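Beta-glycosidase (Bacteroides caccae, PDB 6T2R) hydrolyses mucin O-glycans as an endo-acting family 16 glycoside hydrolase of a human gut bacterium, initiating mucin breakdown. Local coordinates at residues G53-D56 / W57-T60; E69-G73 / L74-K78; K135-W138 / P139-G142; S162-T165 / Y166-I170. All coordinates share one frame; numbering follows the deposited sequence.

Contact 1. Residues G53-D56 / W57-T60; sequences GKPD and WQNT
Trp57 holds CG between its own backbone N and carbonyl carbon (chi1 81°), the crowded position, and this brings the pyrrole part of the indole beside Pro55: Trp57 CD1 lies 3.6 Å from Pro55 CB. Gln58 runs extended beyond CG (chi2 -176°) on the same side of the turn, and Pro55 lies alongside both the indole and the Gln58 chain, all three pointing the same way. The carbonyl end of that amide passes the proline ring, with Gln58 OE1 3.8 Å from Pro55 CD, and rests against side-chain-less Gly53, 3.6 Å from its CA. Gln58 CB also sits over the centre of the Trp57 ring, 3.6 Å above its plane. Beneath these groups the backbone is drawn together by three hydrogen bonds. Pro55 O accepts twice, from Gln58 N at 2.9 Å, above the carbonyl plane, and from Asn59 N at 3.0 Å, nearly in line with the C=O bond. Gly53 N closes the turn on Gln58 O in an almost straight bond (3.0 Å, 170°). Beyond residues 53-60, Gln58 NE2 donates to Pro51 O, Asp56 OD2 accepts from Ser239 N, and the Trp57 ring meets Trp127 edge-to-face. The doubly accepting Pro55 O and the Gly53-Gln58 bond thus hold this surface turn through its backbone, while Trp57 lies against Leu231 and Asp233 of strand 228-233.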
ATOM      1  N   GLY A  53      -5.662  15.520  -1.759  1.00 35.89           N
ATOM      2  CA  GLY A  53      -4.872  16.006  -2.905  1.00 35.74           C
ATOM      3  C   GLY A  53      -5.575  15.721  -4.221  1.00 38.34           C
ATOM      4  O   GLY A  53      -6.655  15.032  -4.212  1.00 36.13           O
ATOM      5  N   LYS A  54      -4.943  16.165  -5.314  1.00 41.78           N
ATOM      6  CA  LYS A  54      -5.547  16.254  -6.669  1.00 44.09           C
ATOM      7  C   LYS A  54      -5.635  14.883  -7.338  1.00 42.77           C
ATOM      8  O   LYS A  54      -6.647  14.616  -7.980  1.00 44.92           O
ATOM      9  CB  LYS A  54      -4.749  17.194  -7.580  1.00 59.90           C
ATOM     10  CG  LYS A  54      -4.298  18.530  -6.992  1.00 67.21           C
ATOM     11  CD  LYS A  54      -5.418  19.491  -6.712  1.00 73.32           C
ATOM     12  CE  LYS A  54      -5.881  20.231  -7.948  1.00 76.24           C
ATOM     13  NZ  LYS A  54      -7.210  20.829  -7.701  1.00 78.29           N
ATOM     14  N   PRO A  55      -4.626  13.968  -7.261  1.00 40.20           N
ATOM     15  CA  PRO A  55      -4.707  12.711  -8.021  1.00 38.68           C
ATOM     16  C   PRO A  55      -5.956  11.904  -7.636  1.00 38.64           C
ATOM     17  O   PRO A  55      -6.453  12.106  -6.528  1.00 37.74           O
ATOM     18  CB  PRO A  55      -3.420  11.934  -7.701  1.00 40.05           C
ATOM     19  CG  PRO A  55      -2.516  12.909  -6.908  1.00 40.30           C
ATOM     20  CD  PRO A  55      -3.392  14.068  -6.457  1.00 41.17           C
ATOM     21  N   ASP A  56      -6.435  11.044  -8.550  1.00 37.83           N
ATOM     22  CA  ASP A  56      -7.677  10.228  -8.412  1.00 39.14           C
ATOM     23  C   ASP A  56      -7.705   9.497  -7.060  1.00 41.48           C
ATOM     24  O   ASP A  56      -8.810   9.293  -6.505  1.00 38.56           O
ATOM     25  CB  ASP A  56      -7.818   9.149  -9.498  1.00 39.04           C
ATOM     26  CG  ASP A  56      -8.403   9.630 -10.812  1.00 44.53           C
ATOM     27  OD1 ASP A  56      -8.574  10.847 -10.956  1.00 52.28           O
ATOM     28  OD2 ASP A  56      -8.674   8.782 -11.690  1.00 41.66           O
ATOM     29  N   TRP A  57      -6.540   9.074  -6.570  1.00 37.68           N
ATOM     30  CA  TRP A  57      -6.448   8.259  -5.341  1.00 35.36           C
ATOM     31  C   TRP A  57      -6.666   9.168  -4.139  1.00 29.43           C
ATOM     32  O   TRP A  57      -7.217   8.676  -3.153  1.00 27.88           O
ATOM     33  CB  TRP A  57      -5.110   7.514  -5.270  1.00 31.24           C
ATOM     34  CG  TRP A  57      -3.964   8.336  -4.781  1.00 29.13           C
ATOM     35  CD1 TRP A  57      -3.056   9.025  -5.536  1.00 28.32           C
ATOM     36  CD2 TRP A  57      -3.586   8.545  -3.416  1.00 27.10           C
ATOM     37  NE1 TRP A  57      -2.125   9.622  -4.736  1.00 26.91           N
ATOM     38  CE2 TRP A  57      -2.417   9.338  -3.432  1.00 25.53           C
ATOM     39  CE3 TRP A  57      -4.092   8.105  -2.187  1.00 27.25           C
ATOM     40  CZ2 TRP A  57      -1.763   9.725  -2.268  1.00 25.38           C
ATOM     41  CZ3 TRP A  57      -3.448   8.508  -1.033  1.00 25.79           C
ATOM     42  CH2 TRP A  57      -2.288   9.283  -1.077  1.00 24.43           C
ATOM     43  N   GLN A  58      -6.219  10.417  -4.230  1.00 28.11           N
ATOM     44  CA  GLN A  58      -6.110  11.326  -3.062  1.00 30.51           C
ATOM     45  C   GLN A  58      -7.283  12.323  -3.017  1.00 31.92           C
ATOM     46  O   GLN A  58      -7.356  13.081  -2.032  1.00 32.15           O
ATOM     47  CB  GLN A  58      -4.765  12.034  -3.097  1.00 29.62           C
ATOM     48  CG  GLN A  58      -4.237  12.308  -1.701  1.00 30.14           C
ATOM     49  CD  GLN A  58      -2.965  13.091  -1.771  1.00 31.11           C
ATOM     50  OE1 GLN A  58      -2.453  13.319  -2.861  1.00 31.31           O
ATOM     51  NE2 GLN A  58      -2.455  13.485  -0.613  1.00 34.08           N
ATOM     52  N   ASN A  59      -8.107  12.328  -4.073  1.00 33.08           N
ATOM     53  CA  ASN A  59      -9.393  13.049  -4.234  1.00 36.42           C
ATOM     54  C   ASN A  59     -10.276  13.130  -2.998  1.00 37.88           C
ATOM     55  O   ASN A  59     -11.020  14.110  -2.874  1.00 39.47           O
ATOM     56  CB  ASN A  59     -10.366  12.240  -5.094  1.00 36.60           C
ATOM     57  CG  ASN A  59     -10.316  12.832  -6.446  1.00 35.49           C
ATOM     58  OD1 ASN A  59      -9.646  13.826  -6.557  1.00 47.41           O
ATOM     59  ND2 ASN A  59     -10.986  12.262  -7.415  1.00 44.11           N
ATOM     60  N   THR A  60     -10.383  12.022  -2.292  1.00 32.41           N
ATOM     61  CA  THR A  60     -11.451  11.778  -1.298  1.00 33.47           C
ATOM     62  C   THR A  60     -10.865  11.795   0.111  1.00 31.53           C
ATOM     63  O   THR A  60     -11.663  11.636   1.085  1.00 34.40           O
ATOM     64  CB  THR A  60     -12.100  10.439  -1.648  1.00 34.54           C
ATOM     65  OG1 THR A  60     -11.051   9.456  -1.691  1.00 30.92           O
ATOM     66  CG2 THR A  60     -12.854  10.516  -2.961  1.00 33.34           C
TER

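Contact 2. Residues E69-G73 / L74-K78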
ATOM      1  N   GLU A  69     -11.854   4.023  12.299  1.00 28.08           N
ATOM      2  CA  GLU A  69     -12.309   3.297  13.509  1.00 29.57           C
ATOM      3  C   GLU A  69     -11.218   2.332  13.976  1.00 28.75           C
ATOM      4  O   GLU A  69     -10.512   1.797  13.130  1.00 29.75           O
ATOM      5  CB  GLU A  69     -13.634   2.605  13.236  1.00 28.18           C
ATOM      6  CG  GLU A  69     -14.310   2.193  14.518  1.00 33.03           C
ATOM      7  CD  GLU A  69     -15.600   1.417  14.341  1.00 34.02           C
ATOM      8  OE1 GLU A  69     -16.044   0.802  15.339  1.00 32.99           O
ATOM      9  OE2 GLU A  69     -16.137   1.409  13.194  1.00 29.55           O
ATOM     10  N   MET A  70     -11.023   2.202  15.288  1.00 31.88           N
ATOM     11  CA  MET A  70     -10.347   1.029  15.908  1.00 28.17           C
ATOM     12  C   MET A  70     -11.453   0.148  16.495  1.00 29.90           C
ATOM     13  O   MET A  70     -12.304   0.668  17.239  1.00 32.28           O
ATOM     14  CB  MET A  70      -9.361   1.438  17.002  1.00 29.01           C
ATOM     15  CG  MET A  70      -8.435   2.521  16.582  1.00 32.68           C
ATOM     16  SD  MET A  70      -7.376   2.049  15.173  1.00 33.92           S
ATOM     17  CE  MET A  70      -6.214   0.979  16.012  1.00 36.97           C
ATOM     18  N   ARG A  71     -11.498  -1.119  16.101  1.00 28.82           N
ATOM     19  CA  ARG A  71     -12.576  -2.049  16.468  1.00 35.36           C
ATOM     20  C   ARG A  71     -11.989  -3.441  16.650  1.00 37.22           C
ATOM     21  O   ARG A  71     -11.480  -4.024  15.668  1.00 40.53           O
ATOM     22  CB  ARG A  71     -13.627  -2.031  15.366  1.00 33.03           C
ATOM     23  CG  ARG A  71     -14.747  -3.012  15.624  1.00 35.74           C
ATOM     24  CD  ARG A  71     -15.923  -2.676  14.736  1.00 40.29           C
ATOM     25  NE  ARG A  71     -15.718  -3.197  13.416  1.00 40.97           N
ATOM     26  CZ  ARG A  71     -16.005  -2.589  12.273  1.00 40.66           C
ATOM     27  NH1 ARG A  71     -16.488  -1.359  12.222  1.00 37.40           N
ATOM     28  NH2 ARG A  71     -15.767  -3.239  11.158  1.00 38.71           N
ATOM     29  N   ASN A  72     -12.025  -3.963  17.865  1.00 46.48           N
ATOM     30  CA  ASN A  72     -11.763  -5.413  18.073  1.00 46.77           C
ATOM     31  C   ASN A  72     -10.267  -5.671  17.818  1.00 38.98           C
ATOM     32  O   ASN A  72      -9.985  -6.693  17.235  1.00 41.07           O
ATOM     33  CB  ASN A  72     -12.665  -6.222  17.111  1.00 44.85           C
ATOM     34  CG  ASN A  72     -12.870  -7.668  17.498  1.00 49.33           C
ATOM     35  OD1 ASN A  72     -12.433  -8.111  18.562  1.00 47.66           O
ATOM     36  ND2 ASN A  72     -13.567  -8.399  16.646  1.00 52.79           N
ATOM     37  N   GLY A  73      -9.382  -4.710  18.107  1.00 38.09           N
ATOM     38  CA  GLY A  73      -7.950  -4.737  17.743  1.00 33.00           C
ATOM     39  C   GLY A  73      -7.681  -4.696  16.237  1.00 33.92           C
ATOM     40  O   GLY A  73      -6.559  -5.044  15.856  1.00 32.46           O
ATOM     41  N   LEU A  74      -8.647  -4.239  15.422  1.00 32.98           N
ATOM     42  CA  LEU A  74      -8.517  -3.983  13.959  1.00 32.56           C
ATOM     43  C   LEU A  74      -8.544  -2.483  13.654  1.00 32.59           C
ATOM     44  O   LEU A  74      -9.432  -1.747  14.174  1.00 33.00           O
ATOM     45  CB  LEU A  74      -9.705  -4.624  13.232  1.00 32.43           C
ATOM     46  CG  LEU A  74      -9.796  -6.141  13.281  1.00 31.88           C
ATOM     47  CD1 LEU A  74     -10.924  -6.601  12.388  1.00 32.10           C
ATOM     48  CD2 LEU A  74      -8.475  -6.786  12.871  1.00 34.18           C
ATOM     49  N   LEU A  75      -7.705  -2.041  12.724  1.00 30.75           N
ATOM     50  CA  LEU A  75      -7.863  -0.697  12.129  1.00 27.98           C
ATOM     51  C   LEU A  75      -8.968  -0.746  11.057  1.00 26.64           C
ATOM     52  O   LEU A  75      -8.988  -1.685  10.309  1.00 29.02           O
ATOM     53  CB  LEU A  75      -6.530  -0.238  11.525  1.00 32.66           C
ATOM     54  CG  LEU A  75      -6.651   0.972  10.583  1.00 30.31           C
ATOM     55  CD1 LEU A  75      -6.946   2.222  11.407  1.00 28.30           C
ATOM     56  CD2 LEU A  75      -5.378   1.131   9.734  1.00 33.50           C
ATOM     57  N   ILE A  76      -9.851   0.250  10.994  1.00 24.04           N
ATOM     58  CA  ILE A  76     -10.981   0.321  10.018  1.00 27.86           C
ATOM     59  C   ILE A  76     -10.848   1.628   9.276  1.00 25.69           C
ATOM     60  O   ILE A  76     -10.801   2.670   9.930  1.00 32.81           O
ATOM     61  CB  ILE A  76     -12.349   0.274  10.716  1.00 29.67           C
ATOM     62  CG1 ILE A  76     -12.381  -0.816  11.780  1.00 29.23           C
ATOM     63  CG2 ILE A  76     -13.461   0.110   9.694  1.00 30.64           C
ATOM     64  CD1 ILE A  76     -12.239  -2.183  11.207  1.00 31.14           C
ATOM     65  N   LEU A  77     -10.764   1.572   7.968  1.00 26.67           N
ATOM     66  CA  LEU A  77     -10.713   2.789   7.128  1.00 25.69           C
ATOM     67  C   LEU A  77     -11.915   2.716   6.220  1.00 26.74           C
ATOM     68  O   LEU A  77     -12.138   1.593   5.728  1.00 25.90           O
ATOM     69  CB  LEU A  77      -9.410   2.768   6.326  1.00 27.46           C
ATOM     70  CG  LEU A  77      -8.142   2.896   7.164  1.00 28.47           C
ATOM     71  CD1 LEU A  77      -6.907   2.630   6.306  1.00 28.69           C
ATOM     72  CD2 LEU A  77      -8.060   4.275   7.803  1.00 26.29           C
ATOM     73  N   LYS A  78     -12.692   3.806   6.092  1.00 28.64           N
ATOM     74  CA  LYS A  78     -14.047   3.729   5.463  1.00 29.89           C
ATOM     75  C   LYS A  78     -14.120   4.712   4.304  1.00 27.02           C
ATOM     76  O   LYS A  78     -13.385   5.711   4.328  1.00 27.92           O
ATOM     77  CB  LYS A  78     -15.168   4.018   6.462  1.00 28.31           C
ATOM     78  CG  LYS A  78     -15.030   3.278   7.781  1.00 32.60           C
ATOM     79  CD  LYS A  78     -15.906   3.817   8.912  1.00 32.09           C
ATOM     80  CE  LYS A  78     -15.572   3.138  10.219  1.00 32.92           C
ATOM     81  NZ  LYS A  78     -16.461   3.602  11.312  1.00 33.97           N
TER
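Glu69 and Lys78 meet through a salt bridge on the sheet face that carries Glu69, Arg71, Leu74 and Ile76. Lys78 NZ reaches Glu69 OE2 at 2.9 Å on the anti side of the carboxylate, 30° out of its plane. Arg71 NH1 shares that oxygen through a weak bond of 3.0 Å, so one carboxylate oxygen draws together two like charges whose nitrogens, Arg71 NH1 and Lys78 NZ, stay 5.0 Å apart; its negative charge probably offsets their repulsion. Arg71, bent at chi3 (81°), lays one face of its guanidinium across Ile76: Ile76 CD1 lies 3.7 Å from Arg71 NH2, offset toward the rim. Arg71 NH2 also forms a salt bridge with Glu252, which ties the network to strand 251-263. The tight part is here and in the ladder below, where Glu69 pairs with Ile76 and Arg71 with Leu74, each by two backbone bonds, the shortest being Ile76 N to Glu69 O at 2.7 Å. On the other face Met70 SD touches Leu75 CD1 at 3.8 Å, a sparser apolar contact backed by Phe37. The loose side is the exposed tip: Asn72 and Gly73 both take positive phi, and the Asn72 side chain stays clear of strand 74-78. Leu74 N, donating to Arg71 O at 2.9 Å, closes the turn. Asn-Gly at the two central positions is the classic sequence of a type I' turn, here in a beta hairpin whose second strand joins the family 16 beta-sandwich by pairing with strand 251-263.

Contact 3. Residues K135-W138 / P139-G142; sequences KYSW and PMGG
Trp138 and Pro139 are joined by a cis peptide bond, and the proline then starts a type I beta turn ending at Gly142, within the loop between strands 125-130 and 143-145. The two side chains stand at about a right angle to each other. Trp138 has CG anti to its amide nitrogen (chi1 -172°), and the cis bond folds the proline under the indole: Pro139 CB lies 3.6 Å from the centroid of the six-membered ring and 11° off its normal, a CH-pi contact over the face. The pyrrole N-H of the indole, at Trp138 NE1, donates to Glu143 OE2, and the ring meets Tyr166 edge-to-face. Ser137 OG packs against Met140 CB at 3.4 Å, while Gly141 CA approaches the Tyr136 side chain, 3.9 Å from Tyr136 CB. Inside the turn Gly142 N donates to Pro139 O at 2.8 Å. Ser137 O is gripped twice: Gly141 N donates to it at 2.9 Å from above the carbonyl plane, and a water donates to it at 3.0 Å, giving its other hydrogen to Gly142 O at 2.8 Å.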
ATOM      1  N   LYS A 135      13.748  14.585  -2.069  1.00 29.59           N
ATOM      2  CA  LYS A 135      14.895  13.991  -2.807  1.00 31.77           C
ATOM      3  C   LYS A 135      14.451  13.218  -4.053  1.00 27.84           C
ATOM      4  O   LYS A 135      15.298  13.014  -4.967  1.00 23.66           O
ATOM      5  CB  LYS A 135      15.669  13.026  -1.915  1.00 36.18           C
ATOM      6  CG  LYS A 135      17.066  12.719  -2.426  1.00 43.08           C
ATOM      7  CD  LYS A 135      17.846  11.695  -1.620  1.00 47.16           C
ATOM      8  CE  LYS A 135      19.091  11.227  -2.353  1.00 50.52           C
ATOM      9  NZ  LYS A 135      19.752  10.148  -1.581  1.00 56.19           N
ATOM     10  N   TYR A 136      13.199  12.795  -4.094  1.00 24.01           N
ATOM     11  CA  TYR A 136      12.666  11.963  -5.189  1.00 26.03           C
ATOM     12  C   TYR A 136      11.355  12.589  -5.658  1.00 24.02           C
ATOM     13  O   TYR A 136      10.597  13.208  -4.846  1.00 28.16           O
ATOM     14  CB  TYR A 136      12.549  10.479  -4.788  1.00 25.61           C
ATOM     15  CG  TYR A 136      13.865   9.825  -4.497  1.00 24.47           C
ATOM     16  CD1 TYR A 136      14.724   9.454  -5.535  1.00 26.13           C
ATOM     17  CD2 TYR A 136      14.297   9.669  -3.191  1.00 24.11           C
ATOM     18  CE1 TYR A 136      15.967   8.921  -5.277  1.00 24.28           C
ATOM     19  CE2 TYR A 136      15.531   9.116  -2.910  1.00 22.80           C
ATOM     20  CZ  TYR A 136      16.359   8.749  -3.955  1.00 25.48           C
ATOM     21  OH  TYR A 136      17.571   8.200  -3.675  1.00 26.39           O
ATOM     22  N   SER A 137      11.154  12.475  -6.961  1.00 24.73           N
ATOM     23  CA  SER A 137       9.923  12.863  -7.696  1.00 24.90           C
ATOM     24  C   SER A 137       9.064  11.610  -7.957  1.00 25.44           C
ATOM     25  O   SER A 137       9.536  10.505  -7.700  1.00 22.11           O
ATOM     26  CB  SER A 137      10.295  13.523  -9.006  1.00 27.52           C
ATOM     27  OG  SER A 137      11.070  12.625  -9.819  1.00 24.57           O
ATOM     28  N   TRP A 138       7.827  11.798  -8.420  1.00 24.00           N
ATOM     29  CA  TRP A 138       6.981  10.716  -8.966  1.00 26.44           C
ATOM     30  C   TRP A 138       6.901  10.947 -10.464  1.00 26.79           C
ATOM     31  O   TRP A 138       6.604  12.039 -10.899  1.00 30.66           O
ATOM     32  CB  TRP A 138       5.601  10.696  -8.274  1.00 25.61           C
ATOM     33  CG  TRP A 138       4.814   9.496  -8.662  1.00 24.23           C
ATOM     34  CD1 TRP A 138       4.732   8.308  -7.990  1.00 26.33           C
ATOM     35  CD2 TRP A 138       4.105   9.306  -9.899  1.00 27.19           C
ATOM     36  NE1 TRP A 138       3.987   7.402  -8.704  1.00 25.36           N
ATOM     37  CE2 TRP A 138       3.562   7.995  -9.868  1.00 26.74           C
ATOM     38  CE3 TRP A 138       3.839  10.121 -11.007  1.00 28.91           C
ATOM     39  CZ2 TRP A 138       2.799   7.474 -10.914  1.00 25.06           C
ATOM     40  CZ3 TRP A 138       3.051   9.613 -12.023  1.00 29.83           C
ATOM     41  CH2 TRP A 138       2.532   8.314 -11.964  1.00 25.94           C
ATOM     42  N   PRO A 139       7.148   9.952 -11.328  1.00 28.52           N
ATOM     43  CA  PRO A 139       7.362   8.577 -10.921  1.00 26.45           C
ATOM     44  C   PRO A 139       8.829   8.138 -10.876  1.00 25.46           C
ATOM     45  O   PRO A 139       9.072   6.977 -10.645  1.00 23.62           O
ATOM     46  CB  PRO A 139       6.641   7.870 -12.084  1.00 26.84           C
ATOM     47  CG  PRO A 139       7.015   8.689 -13.293  1.00 28.97           C
ATOM     48  CD  PRO A 139       7.114  10.105 -12.794  1.00 31.30           C
ATOM     49  N   MET A 140       9.761   9.050 -11.106  1.00 25.76           N
ATOM     50  CA  MET A 140      11.205   8.701 -11.216  1.00 27.06           C
ATOM     51  C   MET A 140      11.669   8.014  -9.910  1.00 23.97           C
ATOM     52  O   MET A 140      12.524   7.079  -9.962  1.00 25.05           O
ATOM     53  CB  MET A 140      12.047   9.935 -11.567  1.00 27.08           C
ATOM     54  CG  MET A 140      13.571   9.690 -11.556  1.00 29.49           C
ATOM     55  SD  MET A 140      14.049   9.013 -13.141  1.00 35.56           S
ATOM     56  CE  MET A 140      14.042  10.527 -14.103  1.00 28.75           C
ATOM     57  N   GLY A 141      11.102   8.372  -8.769  1.00 22.52           N
ATOM     58  CA  GLY A 141      11.514   7.799  -7.472  1.00 22.89           C
ATOM     59  C   GLY A 141      10.949   6.423  -7.290  1.00 23.71           C
ATOM     60  O   GLY A 141      11.411   5.683  -6.369  1.00 22.98           O
ATOM     61  N   GLY A 142       9.941   6.096  -8.091  1.00 21.79           N
ATOM     62  CA  GLY A 142       9.303   4.773  -8.041  1.00 22.77           C
ATOM     63  C   GLY A 142       8.049   4.750  -7.178  1.00 24.26           C
ATOM     64  O   GLY A 142       7.874   5.625  -6.293  1.00 25.02           O
TER
HETATM   65  O   HOH W   1       7.832   8.456  -6.252  1.00 24.17           O

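Contact 4. Residues S162-T165 / Y166-I170; sequences SHYT and YTLGI
Ile170 packs its CB and CG2 over one face of the Tyr164 ring at the end of a short, weakly bonded helix. From CB, Tyr164 holds CG anti to the backbone N (chi1 -178°), which lays the ring along Ile170. Tyr164 CD1 comes first, 3.5 Å from Ile170 O; next CE1 meets Ile170 CG2, also at 3.5 Å, while on the other flank CE2 approaches Ile170 CD1 at 3.9 Å. Ile170 CB, offset toward the rim, makes a CH-pi contact. At the tip CZ and OH still touch the CG2 methyl, and OH is hydrogen-bonded to Asn173 O. The same tyrosine's carbonyl O accepts from Ile170 N at 3.0 Å, fixing the chain after Gly169, which has positive phi. His163 repeats the theme, with Leu168 CG over its imidazole 4.0 Å from the ring centroid, and a water in the plane of the ring bridges His163 ND1 to Thr167 OG1. At the start, Ser162 and Thr165 make a capping box: Thr165 N donates to Ser162 OG at 3.0 Å and Ser162 N to Thr165 OG1 at 2.8 Å. Leu168 N bonds to His163 O, five residues back, a wide pi-type turn. Helix 163-167 lies in the connection between the antiparallel paired strands 155-161 and 177-181, with Tyr164 and Thr165 against Tyr211 of strand 206-212.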
ATOM      1  N   SER A 162       7.363   3.589 -12.481  1.00 25.69           N
ATOM      2  CA  SER A 162       8.667   4.280 -12.503  1.00 25.31           C
ATOM      3  C   SER A 162       8.736   5.250 -13.681  1.00 24.15           C
ATOM      4  O   SER A 162       7.863   5.234 -14.510  1.00 20.46           O
ATOM      5  CB  SER A 162       9.759   3.251 -12.624  1.00 26.09           C
ATOM      6  OG  SER A 162       9.701   2.580 -13.884  1.00 24.98           O
ATOM      7  N   HIS A 163       9.860   5.938 -13.828  1.00 26.52           N
ATOM      8  CA  HIS A 163      10.209   6.692 -15.064  1.00 27.34           C
ATOM      9  C   HIS A 163      10.113   5.745 -16.260  1.00 26.73           C
ATOM     10  O   HIS A 163       9.612   6.128 -17.309  1.00 27.78           O
ATOM     11  CB  HIS A 163      11.602   7.275 -14.908  1.00 27.13           C
ATOM     12  CG  HIS A 163      12.185   7.858 -16.135  1.00 26.88           C
ATOM     13  ND1 HIS A 163      11.761   9.061 -16.624  1.00 27.19           N
ATOM     14  CD2 HIS A 163      13.160   7.406 -16.961  1.00 24.56           C
ATOM     15  CE1 HIS A 163      12.482   9.341 -17.692  1.00 26.03           C
ATOM     16  NE2 HIS A 163      13.335   8.339 -17.934  1.00 24.48           N
ATOM     17  N   TYR A 164      10.569   4.523 -16.082  1.00 26.45           N
ATOM     18  CA  TYR A 164      10.705   3.531 -17.169  1.00 28.41           C
ATOM     19  C   TYR A 164       9.313   3.054 -17.578  1.00 27.89           C
ATOM     20  O   TYR A 164       9.056   3.049 -18.768  1.00 25.38           O
ATOM     21  CB  TYR A 164      11.636   2.419 -16.682  1.00 31.31           C
ATOM     22  CG  TYR A 164      11.949   1.316 -17.659  1.00 33.79           C
ATOM     23  CD1 TYR A 164      11.170   0.171 -17.690  1.00 35.87           C
ATOM     24  CD2 TYR A 164      13.077   1.364 -18.470  1.00 33.97           C
ATOM     25  CE1 TYR A 164      11.487  -0.893 -18.516  1.00 34.36           C
ATOM     26  CE2 TYR A 164      13.396   0.315 -19.317  1.00 37.88           C
ATOM     27  CZ  TYR A 164      12.587  -0.812 -19.349  1.00 35.84           C
ATOM     28  OH  TYR A 164      12.903  -1.884 -20.128  1.00 33.24           O
ATOM     29  N   THR A 165       8.451   2.683 -16.622  1.00 28.11           N
ATOM     30  CA  THR A 165       7.128   2.121 -16.923  1.00 28.39           C
ATOM     31  C   THR A 165       6.204   3.224 -17.409  1.00 28.51           C
ATOM     32  O   THR A 165       5.419   2.956 -18.309  1.00 31.27           O
ATOM     33  CB  THR A 165       6.490   1.430 -15.720  1.00 30.12           C
ATOM     34  OG1 THR A 165       6.163   2.424 -14.745  1.00 27.60           O
ATOM     35  CG2 THR A 165       7.363   0.322 -15.168  1.00 28.26           C
ATOM     36  N   TYR A 166       6.230   4.378 -16.761  1.00 26.68           N
ATOM     37  CA  TYR A 166       5.232   5.452 -16.961  1.00 26.65           C
ATOM     38  C   TYR A 166       5.771   6.499 -17.953  1.00 26.90           C
ATOM     39  O   TYR A 166       5.196   6.675 -19.016  1.00 27.26           O
ATOM     40  CB  TYR A 166       4.839   6.078 -15.622  1.00 29.04           C
ATOM     41  CG  TYR A 166       3.756   7.117 -15.727  1.00 30.05           C
ATOM     42  CD1 TYR A 166       2.410   6.777 -15.727  1.00 32.73           C
ATOM     43  CD2 TYR A 166       4.087   8.465 -15.808  1.00 31.47           C
ATOM     44  CE1 TYR A 166       1.425   7.753 -15.811  1.00 31.59           C
ATOM     45  CE2 TYR A 166       3.117   9.446 -15.903  1.00 30.22           C
ATOM     46  CZ  TYR A 166       1.785   9.084 -15.914  1.00 33.42           C
ATOM     47  OH  TYR A 166       0.857  10.072 -15.971  1.00 39.27           O
ATOM     48  N   THR A 167       6.827   7.227 -17.632  1.00 25.34           N
ATOM     49  CA  THR A 167       7.324   8.301 -18.534  1.00 28.12           C
ATOM     50  C   THR A 167       7.819   7.724 -19.881  1.00 30.00           C
ATOM     51  O   THR A 167       7.445   8.286 -20.923  1.00 26.88           O
ATOM     52  CB  THR A 167       8.361   9.179 -17.836  1.00 25.82           C
ATOM     53  OG1 THR A 167       7.852   9.551 -16.555  1.00 26.07           O
ATOM     54  CG2 THR A 167       8.665  10.418 -18.641  1.00 23.61           C
ATOM     55  N   LEU A 168       8.610   6.649 -19.902  1.00 26.94           N
ATOM     56  CA  LEU A 168       9.094   6.064 -21.180  1.00 26.39           C
ATOM     57  C   LEU A 168       8.084   5.084 -21.782  1.00 29.19           C
ATOM     58  O   LEU A 168       8.271   4.711 -22.947  1.00 29.61           O
ATOM     59  CB  LEU A 168      10.412   5.361 -20.933  1.00 28.36           C
ATOM     60  CG  LEU A 168      11.493   6.248 -20.327  1.00 31.63           C
ATOM     61  CD1 LEU A 168      12.808   5.482 -20.201  1.00 29.77           C
ATOM     62  CD2 LEU A 168      11.679   7.503 -21.178  1.00 31.99           C
ATOM     63  N   GLY A 169       7.080   4.647 -21.020  1.00 27.26           N
ATOM     64  CA  GLY A 169       5.996   3.808 -21.558  1.00 29.66           C
ATOM     65  C   GLY A 169       6.366   2.330 -21.635  1.00 30.09           C
ATOM     66  O   GLY A 169       5.606   1.577 -22.188  1.00 31.68           O
ATOM     67  N   ILE A 170       7.450   1.885 -21.014  1.00 28.64           N
ATOM     68  CA  ILE A 170       7.869   0.471 -21.150  1.00 29.61           C
ATOM     69  C   ILE A 170       7.285  -0.353 -19.987  1.00 31.13           C
ATOM     70  O   ILE A 170       8.007  -0.607 -18.997  1.00 36.50           O
ATOM     71  CB  ILE A 170       9.399   0.418 -21.288  1.00 29.05           C
ATOM     72  CG1 ILE A 170       9.903   1.369 -22.378  1.00 28.66           C
ATOM     73  CG2 ILE A 170       9.821  -0.994 -21.589  1.00 31.44           C
ATOM     74  CD1 ILE A 170      11.329   1.860 -22.193  1.00 28.06           C
TER
HETATM   75  O   HOH W   2       9.828  10.291 -15.170  1.00 21.72           O

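Overall arrangement
From the N terminus the four contacts follow in series; none nests in or crosses another. Contact 1 closes a turn in the loop after strand 48-49, and contact 2 closes the hairpin of strands 68-71 and 74-81; their nearest atoms are about 7 Å apart. Contact 3 shapes the loop that leads into strand 143-145, and contact 4 forms the short helix after strand 155-161; strands 143-145 and 155-161 pair antiparallel. Contacts 3 and 4 touch: Pro139 packs on Tyr166 and Thr167, and Met140 SD lies 3.5 Å from His163 CB. Contact 2 lies across the chain's centre from both, its centre about 37 Å from that of contact 4.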